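Local coordinates for divalent-cation tolerance protein CutA (Thermotoga maritima, PDB 1O5J) that is probably involved in resistance toward heavy metals, probably binds copper and works as a homotrimer of small alpha/beta subunits, at residues M13-S18 and A64-T69. Sequence-based numbering, arbitrary orientation.
Sequences MILVYS and AAIFKT
L15 and I66 meet at the apolar centre through their terminal methyls, CD1 of L15 lying 4.0 Å from CD1 of I66. CD1 of L15 also presses against K68, 3.4 Å from its CG, a tight fit between side chains that run alongside each other. On this face Y17 holds its CG anti to the backbone N (chi1 -172°), which carries the ring out beside I66, whose CG2 lies at the ring edge near its plane, 3.7 Å from CD2 of Y17, while OH of Y17 lies 3.4 Å from CB of A64. On the opposite face, I14 and T69 lie side by side, and V16 neighbours F67 beneath helix 74-84. The segments are the paired central strands of the ferredoxin-like CutA fold, antiparallel in a sheet ordered 41-53, 56-70, 13-20, 92-100; Y17 and F93 of the second subunit pack against the L15 face, as suits a trimer built around its sheets. Three reciprocal backbone pairs join the strands: I14 with T69, V16 with F67 and S18 with A65. The shortest bond, I14 N to T69 O at 2.7 Å, is nearly straight at hydrogen (170°), although the donor is tilted 32° from the carbonyl plane. Farther out the polar ends find other partners: K68 NZ bonds N43 OD1, T69 OG1 the carbonyl of L38, S18 OG that of A91, and Y17 OH reaches N43 of the third subunit.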
loop_
_atom_site.group_PDB
_atom_site.type_symbol
_atom_site.label_atom_id
_atom_site.label_comp_id
_atom_site.label_asym_id
_atom_site.label_seq_id
_atom_site.Cartn_x
_atom_site.Cartn_y
_atom_site.Cartn_z
HETATM N N MSE A 13 -14.769 -2.820 5.959
HETATM C CA MSE A 13 -14.014 -2.853 4.722
HETATM C C MSE A 13 -12.738 -3.612 4.934
HETATM O O MSE A 13 -12.122 -3.523 6.004
HETATM C CB MSE A 13 -13.645 -1.441 4.281
HETATM C CG MSE A 13 -12.550 -1.394 3.278
HETATM SE SE MSE A 13 -12.021 0.395 2.766
HETATM C CE MSE A 13 -10.810 -0.100 1.410
ATOM N N ILE A 14 -12.314 -4.323 3.890
ATOM C CA ILE A 14 -10.985 -4.883 3.885
ATOM C C ILE A 14 -10.247 -4.522 2.618
ATOM O O ILE A 14 -10.843 -4.156 1.597
ATOM C CB ILE A 14 -10.972 -6.415 4.059
ATOM C CG1 ILE A 14 -11.681 -7.100 2.897
ATOM C CG2 ILE A 14 -11.523 -6.825 5.417
ATOM C CD1 ILE A 14 -11.367 -8.538 2.811
ATOM N N LEU A 15 -8.937 -4.713 2.706
ATOM C CA LEU A 15 -8.025 -4.520 1.613
ATOM C C LEU A 15 -7.215 -5.798 1.453
ATOM O O LEU A 15 -6.556 -6.239 2.387
ATOM C CB LEU A 15 -7.124 -3.345 1.954
ATOM C CG LEU A 15 -6.592 -2.549 0.798
ATOM C CD1 LEU A 15 -7.761 -1.966 -0.004
ATOM C CD2 LEU A 15 -5.637 -1.452 1.366
ATOM N N VAL A 16 -7.344 -6.435 0.301
ATOM C CA VAL A 16 -6.586 -7.646 -0.023
ATOM C C VAL A 16 -5.580 -7.278 -1.135
ATOM O O VAL A 16 -5.921 -6.586 -2.089
ATOM C CB VAL A 16 -7.537 -8.754 -0.473
ATOM C CG1 VAL A 16 -6.809 -10.001 -0.932
ATOM C CG2 VAL A 16 -8.465 -9.077 0.642
ATOM N N TYR A 17 -4.347 -7.752 -0.986
ATOM C CA TYR A 17 -3.223 -7.490 -1.919
ATOM C C TYR A 17 -2.794 -8.780 -2.581
ATOM O O TYR A 17 -2.687 -9.826 -1.920
ATOM C CB TYR A 17 -2.059 -6.945 -1.109
ATOM C CG TYR A 17 -0.861 -6.437 -1.860
ATOM C CD1 TYR A 17 0.159 -7.301 -2.227
ATOM C CD2 TYR A 17 -0.704 -5.077 -2.155
ATOM C CE1 TYR A 17 1.314 -6.832 -2.889
ATOM C CE2 TYR A 17 0.459 -4.599 -2.851
ATOM C CZ TYR A 17 1.445 -5.501 -3.227
ATOM O OH TYR A 17 2.612 -5.105 -3.891
ATOM N N SER A 18 -2.530 -8.710 -3.885
ATOM C CA SER A 18 -1.835 -9.788 -4.588
ATOM C C SER A 18 -0.968 -9.216 -5.706
ATOM O O SER A 18 -1.031 -7.999 -6.011
ATOM C CB SER A 18 -2.811 -10.812 -5.115
ATOM O OG SER A 18 -2.174 -11.953 -5.703
ATOM N N ALA A 64 0.990 -5.270 -9.210
ATOM C CA ALA A 64 0.346 -5.504 -7.901
ATOM C C ALA A 64 -1.117 -5.048 -8.013
ATOM O O ALA A 64 -1.437 -4.233 -8.856
ATOM C CB ALA A 64 1.045 -4.746 -6.835
ATOM N N ALA A 65 -1.997 -5.540 -7.141
ATOM C CA ALA A 65 -3.368 -5.024 -7.085
ATOM C C ALA A 65 -3.857 -5.029 -5.649
ATOM O O ALA A 65 -3.540 -5.960 -4.890
ATOM C CB ALA A 65 -4.292 -5.826 -7.951
ATOM N N ILE A 66 -4.502 -3.937 -5.269
ATOM C CA ILE A 66 -5.292 -3.917 -4.058
ATOM C C ILE A 66 -6.747 -3.984 -4.452
ATOM O O ILE A 66 -7.175 -3.292 -5.379
ATOM C CB ILE A 66 -5.013 -2.690 -3.147
ATOM C CG1 ILE A 66 -5.347 -1.373 -3.793
ATOM C CG2 ILE A 66 -3.537 -2.707 -2.669
ATOM C CD1 ILE A 66 -5.356 -0.243 -2.747
ATOM N N PHE A 67 -7.439 -4.864 -3.764
ATOM C CA PHE A 67 -8.835 -5.192 -3.969
ATOM C C PHE A 67 -9.559 -4.715 -2.748
ATOM O O PHE A 67 -9.145 -5.020 -1.614
ATOM C CB PHE A 67 -8.986 -6.691 -4.064
ATOM C CG PHE A 67 -8.242 -7.290 -5.208
ATOM C CD1 PHE A 67 -8.574 -6.938 -6.507
ATOM C CD2 PHE A 67 -7.203 -8.186 -5.003
ATOM C CE1 PHE A 67 -7.891 -7.489 -7.576
ATOM C CE2 PHE A 67 -6.536 -8.756 -6.064
ATOM C CZ PHE A 67 -6.875 -8.376 -7.358
ATOM N N LYS A 68 -10.574 -3.892 -2.959
ATOM C CA LYS A 68 -11.322 -3.289 -1.836
ATOM C C LYS A 68 -12.658 -3.980 -1.733
ATOM O O LYS A 68 -13.355 -4.102 -2.719
ATOM C CB LYS A 68 -11.455 -1.792 -2.076
ATOM C CG LYS A 68 -10.103 -1.099 -2.313
ATOM C CD LYS A 68 -10.264 0.336 -2.785
ATOM C CE LYS A 68 -9.020 0.859 -3.454
ATOM N NZ LYS A 68 -9.248 2.318 -3.811
ATOM N N THR A 69 -13.016 -4.463 -0.546
ATOM C CA THR A 69 -14.260 -5.215 -0.395
ATOM C C THR A 69 -14.687 -5.232 1.067
ATOM O O THR A 69 -14.108 -4.505 1.876
ATOM C CB THR A 69 -14.092 -6.639 -1.022
ATOM O OG1 THR A 69 -15.366 -7.258 -1.162
ATOM C CG2 THR A 69 -13.257 -7.594 -0.141
#